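Long-range contact in glucokinase (Leishmania braziliensis MHOM/BR/75/M2904, PDB 6EDI), which probably phosphorylates D-glucose at the expense of ATP, as a dimeric glucokinase of the actin-like ATPase superfamily: residues L23-T31 / E90-L99. Sequence-based numbering, arbitrary orientation.
Sequences LEQLALTLT and EVLQHLKKNL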
ATOM      1  N   LEU A  23     -16.020  30.253 -18.721  1.00 32.89           N
ATOM      2  CA  LEU A  23     -15.059  29.911 -19.777  1.00 33.71           C
ATOM      3  C   LEU A  23     -14.639  31.122 -20.612  1.00 39.63           C
ATOM      4  O   LEU A  23     -13.469  31.254 -20.999  1.00 34.37           O
ATOM      5  CB  LEU A  23     -15.596  28.807 -20.686  1.00 34.55           C
ATOM      6  CG  LEU A  23     -14.867  28.592 -22.015  1.00 36.52           C
ATOM      7  CD1 LEU A  23     -13.418  28.172 -21.802  1.00 41.06           C
ATOM      8  CD2 LEU A  23     -15.582  27.538 -22.831  1.00 41.29           C
ATOM      9  N   GLU A  24     -15.590  32.011 -20.877  1.00 34.92           N
ATOM     10  CA  GLU A  24     -15.309  33.194 -21.681  1.00 40.55           C
ATOM     11  C   GLU A  24     -14.300  34.116 -20.987  1.00 37.35           C
ATOM     12  O   GLU A  24     -13.593  34.882 -21.647  1.00 43.45           O
ATOM     13  CB  GLU A  24     -16.609  33.942 -22.010  1.00 38.30           C
ATOM     14  CG  GLU A  24     -17.688  33.084 -22.693  1.00 46.40           C
ATOM     15  CD  GLU A  24     -18.350  32.062 -21.754  1.00 46.79           C
ATOM     16  OE1 GLU A  24     -18.612  32.397 -20.575  1.00 43.25           O
ATOM     17  OE2 GLU A  24     -18.588  30.916 -22.194  1.00 44.21           O
ATOM     18  N   GLN A  25     -14.218  34.023 -19.661  1.00 37.32           N
ATOM     19  CA  GLN A  25     -13.337  34.890 -18.872  1.00 36.32           C
ATOM     20  C   GLN A  25     -11.944  34.301 -18.658  1.00 33.32           C
ATOM     21  O   GLN A  25     -11.147  34.890 -17.934  1.00 33.87           O
ATOM     22  CB  GLN A  25     -13.923  35.159 -17.482  1.00 35.97           C
ATOM     23  CG  GLN A  25     -15.269  35.866 -17.419  1.00 39.30           C
ATOM     24  CD  GLN A  25     -15.835  35.851 -16.001  1.00 48.52           C
ATOM     25  OE1 GLN A  25     -16.017  34.780 -15.400  1.00 38.87           O
ATOM     26  NE2 GLN A  25     -16.096  37.037 -15.452  1.00 53.37           N
ATOM     27  N   LEU A  26     -11.655  33.149 -19.260  1.00 37.40           N
ATOM     28  CA  LEU A  26     -10.384  32.452 -19.001  1.00 33.29           C
ATOM     29  C   LEU A  26      -9.138  33.267 -19.361  1.00 39.06           C
ATOM     30  O   LEU A  26      -8.310  33.550 -18.496  1.00 37.41           O
ATOM     31  CB  LEU A  26     -10.343  31.060 -19.654  1.00 33.55           C
ATOM     32  CG  LEU A  26      -9.053  30.245 -19.498  1.00 35.86           C
ATOM     33  CD1 LEU A  26      -8.719  30.010 -18.037  1.00 30.86           C
ATOM     34  CD2 LEU A  26      -9.141  28.918 -20.235  1.00 38.15           C
ATOM     35  N   ALA A  27      -8.997  33.641 -20.626  1.00 37.59           N
ATOM     36  CA  ALA A  27      -7.789  34.354 -21.045  1.00 38.99           C
ATOM     37  C   ALA A  27      -7.674  35.677 -20.295  1.00 36.92           C
ATOM     38  O   ALA A  27      -6.599  36.081 -19.871  1.00 37.17           O
ATOM     39  CB  ALA A  27      -7.816  34.590 -22.529  1.00 43.26           C
ATOM     40  N   LEU A  28      -8.810  36.343 -20.145  1.00 32.96           N
ATOM     41  CA  LEU A  28      -8.928  37.561 -19.357  1.00 34.45           C
ATOM     42  C   LEU A  28      -8.345  37.406 -17.948  1.00 36.53           C
ATOM     43  O   LEU A  28      -7.689  38.312 -17.416  1.00 36.94           O
ATOM     44  CB  LEU A  28     -10.411  37.921 -19.295  1.00 39.83           C
ATOM     45  CG  LEU A  28     -11.054  38.932 -18.356  1.00 41.62           C
ATOM     46  CD1 LEU A  28     -12.419  39.326 -18.942  1.00 42.52           C
ATOM     47  CD2 LEU A  28     -11.231  38.389 -16.943  1.00 38.51           C
ATOM     48  N   THR A  29      -8.614  36.253 -17.347  1.00 36.75           N
ATOM     49  CA  THR A  29      -8.159  35.936 -16.003  1.00 34.99           C
ATOM     50  C   THR A  29      -6.671  35.610 -16.025  1.00 33.62           C
ATOM     51  O   THR A  29      -5.914  36.054 -15.155  1.00 33.24           O
ATOM     52  CB  THR A  29      -8.973  34.764 -15.447  1.00 34.77           C
ATOM     53  OG1 THR A  29     -10.304  35.214 -15.166  1.00 37.96           O
ATOM     54  CG2 THR A  29      -8.353  34.201 -14.166  1.00 38.30           C
ATOM     55  N   LEU A  30      -6.251  34.848 -17.031  1.00 34.58           N
ATOM     56  CA  LEU A  30      -4.837  34.512 -17.191  1.00 38.93           C
ATOM     57  C   LEU A  30      -3.969  35.743 -17.464  1.00 42.45           C
ATOM     58  O   LEU A  30      -2.887  35.884 -16.892  1.00 43.38           O
ATOM     59  CB  LEU A  30      -4.652  33.480 -18.301  1.00 37.64           C
ATOM     60  CG  LEU A  30      -5.147  32.072 -18.009  1.00 34.83           C
ATOM     61  CD1 LEU A  30      -5.009  31.216 -19.244  1.00 36.63           C
ATOM     62  CD2 LEU A  30      -4.349  31.474 -16.858  1.00 36.10           C
ATOM     63  N   THR A  31      -4.443  36.623 -18.343  1.00 38.25           N
ATOM     64  CA  THR A  31      -3.711  37.845 -18.679  1.00 42.01           C
ATOM     65  C   THR A  31      -3.812  38.886 -17.572  1.00 42.39           C
ATOM     66  O   THR A  31      -2.937  39.746 -17.439  1.00 48.55           O
ATOM     67  CB  THR A  31      -4.188  38.480 -20.014  1.00 40.71           C
ATOM     68  OG1 THR A  31      -5.552  38.914 -19.897  1.00 40.41           O
ATOM     69  CG2 THR A  31      -4.059  37.492 -21.154  1.00 38.13           C
ATOM     70  N   GLU A  90     -12.948  22.903 -25.716  1.00 33.60           N
ATOM     71  CA  GLU A  90     -13.446  24.267 -25.497  1.00 37.95           C
ATOM     72  C   GLU A  90     -12.436  25.151 -24.762  1.00 38.83           C
ATOM     73  O   GLU A  90     -12.346  26.350 -25.026  1.00 35.65           O
ATOM     74  CB  GLU A  90     -14.774  24.272 -24.732  1.00 39.86           C
ATOM     75  CG  GLU A  90     -15.919  23.573 -25.431  1.00 42.93           C
ATOM     76  CD  GLU A  90     -17.247  24.282 -25.222  1.00 47.79           C
ATOM     77  OE1 GLU A  90     -17.838  24.161 -24.127  1.00 47.71           O
ATOM     78  OE2 GLU A  90     -17.695  24.967 -26.164  1.00 56.52           O
ATOM     79  N   VAL A  91     -11.689  24.566 -23.828  1.00 37.88           N
ATOM     80  CA  VAL A  91     -10.675  25.323 -23.092  1.00 34.13           C
ATOM     81  C   VAL A  91      -9.529  25.663 -24.031  1.00 37.56           C
ATOM     82  O   VAL A  91      -9.049  26.805 -24.079  1.00 36.17           O
ATOM     83  CB  VAL A  91     -10.129  24.524 -21.892  1.00 31.16           C
ATOM     84  CG1 VAL A  91      -8.924  25.235 -21.269  1.00 32.27           C
ATOM     85  CG2 VAL A  91     -11.215  24.313 -20.853  1.00 35.89           C
ATOM     86  N   LEU A  92      -9.116  24.657 -24.792  1.00 35.14           N
ATOM     87  CA  LEU A  92      -7.994  24.783 -25.702  1.00 41.82           C
ATOM     88  C   LEU A  92      -8.311  25.761 -26.844  1.00 43.16           C
ATOM     89  O   LEU A  92      -7.529  26.665 -27.115  1.00 45.48           O
ATOM     90  CB  LEU A  92      -7.592  23.400 -26.225  1.00 42.89           C
ATOM     91  CG  LEU A  92      -6.101  23.121 -26.429  1.00 48.72           C
ATOM     92  CD1 LEU A  92      -5.245  24.207 -25.796  1.00 46.94           C
ATOM     93  CD2 LEU A  92      -5.724  21.754 -25.875  1.00 44.39           C
ATOM     94  N   GLN A  93      -9.470  25.605 -27.483  1.00 44.39           N
ATOM     95  CA  GLN A  93      -9.875  26.529 -28.543  1.00 46.90           C
ATOM     96  C   GLN A  93     -10.049  27.953 -28.006  1.00 45.46           C
ATOM     97  O   GLN A  93      -9.808  28.926 -28.724  1.00 47.77           O
ATOM     98  CB  GLN A  93     -11.154  26.055 -29.256  1.00 47.09           C
ATOM     99  CG  GLN A  93     -11.086  24.635 -29.863  1.00 48.50           C
ATOM    100  CD  GLN A  93      -9.828  24.352 -30.687  1.00 51.82           C
ATOM    101  OE1 GLN A  93      -9.195  23.302 -30.530  1.00 59.83           O
ATOM    102  NE2 GLN A  93      -9.475  25.273 -31.581  1.00 56.10           N
ATOM    103  N   HIS A  94     -10.444  28.086 -26.743  1.00 41.92           N
ATOM    104  CA  HIS A  94     -10.593  29.415 -26.150  1.00 42.91           C
ATOM    105  C   HIS A  94      -9.242  30.078 -25.947  1.00 42.51           C
ATOM    106  O   HIS A  94      -9.105  31.284 -26.146  1.00 44.62           O
ATOM    107  CB  HIS A  94     -11.315  29.365 -24.804  1.00 39.85           C
ATOM    108  CG  HIS A  94     -11.256  30.656 -24.043  1.00 44.25           C
ATOM    109  ND1 HIS A  94     -12.207  31.643 -24.183  1.00 40.58           N
ATOM    110  CD2 HIS A  94     -10.360  31.122 -23.140  1.00 40.73           C
ATOM    111  CE1 HIS A  94     -11.902  32.661 -23.399  1.00 41.65           C
ATOM    112  NE2 HIS A  94     -10.785  32.372 -22.754  1.00 42.01           N
ATOM    113  N   LEU A  95      -8.253  29.298 -25.512  1.00 40.94           N
ATOM    114  CA  LEU A  95      -6.912  29.825 -25.299  1.00 40.98           C
ATOM    115  C   LEU A  95      -6.263  30.280 -26.606  1.00 44.80           C
ATOM    116  O   LEU A  95      -5.587  31.304 -26.637  1.00 45.44           O
ATOM    117  CB  LEU A  95      -6.015  28.802 -24.592  1.00 39.49           C
ATOM    118  CG  LEU A  95      -6.351  28.437 -23.145  1.00 35.44           C
ATOM    119  CD1 LEU A  95      -5.404  27.338 -22.651  1.00 32.13           C
ATOM    120  CD2 LEU A  95      -6.264  29.655 -22.250  1.00 30.79           C
ATOM    121  N   LYS A  96      -6.460  29.516 -27.681  1.00 45.68           N
ATOM    122  CA  LYS A  96      -5.882  29.872 -28.979  1.00 49.40           C
ATOM    123  C   LYS A  96      -6.619  31.063 -29.596  1.00 50.62           C
ATOM    124  O   LYS A  96      -6.038  31.834 -30.360  1.00 54.52           O
ATOM    125  CB  LYS A  96      -5.924  28.687 -29.952  1.00 48.73           C
ATOM    126  CG  LYS A  96      -5.627  27.307 -29.345  1.00 51.43           C
ATOM    127  CD  LYS A  96      -4.160  27.070 -29.011  1.00 47.60           C
ATOM    128  CE  LYS A  96      -3.659  25.773 -29.637  1.00 50.20           C
ATOM    129  NZ  LYS A  96      -4.688  24.692 -29.526  1.00 46.50           N
ATOM    130  N   LYS A  97      -7.897  31.210 -29.255  1.00 47.78           N
ATOM    131  CA  LYS A  97      -8.732  32.275 -29.806  1.00 51.24           C
ATOM    132  C   LYS A  97      -8.656  33.576 -29.008  1.00 53.90           C
ATOM    133  O   LYS A  97      -8.856  34.657 -29.566  1.00 51.04           O
ATOM    134  CB  LYS A  97     -10.198  31.841 -29.879  1.00 50.84           C
ATOM    135  CG  LYS A  97     -10.575  30.908 -31.024  1.00 50.13           C
ATOM    136  CD  LYS A  97     -12.066  30.617 -30.948  1.00 56.12           C
ATOM    137  CE  LYS A  97     -12.524  29.626 -32.000  1.00 55.52           C
ATOM    138  NZ  LYS A  97     -14.006  29.453 -31.969  1.00 55.55           N
ATOM    139  N   ASN A  98      -8.398  33.472 -27.704  1.00 50.67           N
ATOM    140  CA  ASN A  98      -8.385  34.655 -26.839  1.00 47.60           C
ATOM    141  C   ASN A  98      -7.028  34.989 -26.214  1.00 51.57           C
ATOM    142  O   ASN A  98      -6.944  35.869 -25.356  1.00 53.60           O
ATOM    143  CB  ASN A  98      -9.464  34.560 -25.748  1.00 45.69           C
ATOM    144  CG  ASN A  98     -10.870  34.534 -26.313  1.00 48.82           C
ATOM    145  OD1 ASN A  98     -11.504  35.577 -26.483  1.00 49.44           O
ATOM    146  ND2 ASN A  98     -11.372  33.335 -26.600  1.00 49.34           N
ATOM    147  N   LEU A  99      -5.969  34.312 -26.648  1.00 45.27           N
ATOM    148  CA  LEU A  99      -4.618  34.715 -26.264  1.00 50.35           C
ATOM    149  C   LEU A  99      -3.877  35.228 -27.497  1.00 52.11           C
ATOM    150  O   LEU A  99      -4.059  34.703 -28.601  1.00 51.59           O
ATOM    151  CB  LEU A  99      -3.855  33.585 -25.551  1.00 48.97           C
ATOM    152  CG  LEU A  99      -4.374  33.296 -24.135  1.00 44.04           C
ATOM    153  CD1 LEU A  99      -3.765  32.071 -23.480  1.00 40.67           C
ATOM    154  CD2 LEU A  99      -4.157  34.511 -23.249  1.00 46.85           C
TER
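His94 turns its CG away from the backbone N (chi1 169°), and the imidazole reaches the first turn of helix 26-32 with NE2 leading. There the backbone N of Ala27 donates to NE2 over 3.1 Å, at an N-H...N angle of 159° and in the ring plane. The donor therefore meets the ring at its edge, and NE2 acts as acceptor. Leu23 O lies 3.2 Å from His94 CE1 over one face, towards the rim; Asn98 CB sits toward the rim of the opposite face. Within 90-99, Asn98 ND2 donates to His94 O in the carbonyl plane, on a lone pair.

Leu23 CD1 passes alongside His94 CB, and its CD2 meets Glu90 CB, the Leu23 and Glu90 side chains crossing at about a right angle. Deeper, Leu26, its CG likewise anti to the backbone N, sets CD2 3.6 Å from Leu95 CD2, which also meets Leu30 CD1. The axes of segments 26-31 and 90-98 approach to 9.7 Å and cross at -62°; Phe56 of strand 51-58 touches both Leu26 and Leu95, tying the helix pair to the six-stranded sheet. Leu99 CD2 touches both Ala27 CB (3.7 Å) and Thr31 CG2.

Because NE2 accepts, a neutral imidazole protonated on ND1 is the likely form, and it occupies an amide N-H at the helix start.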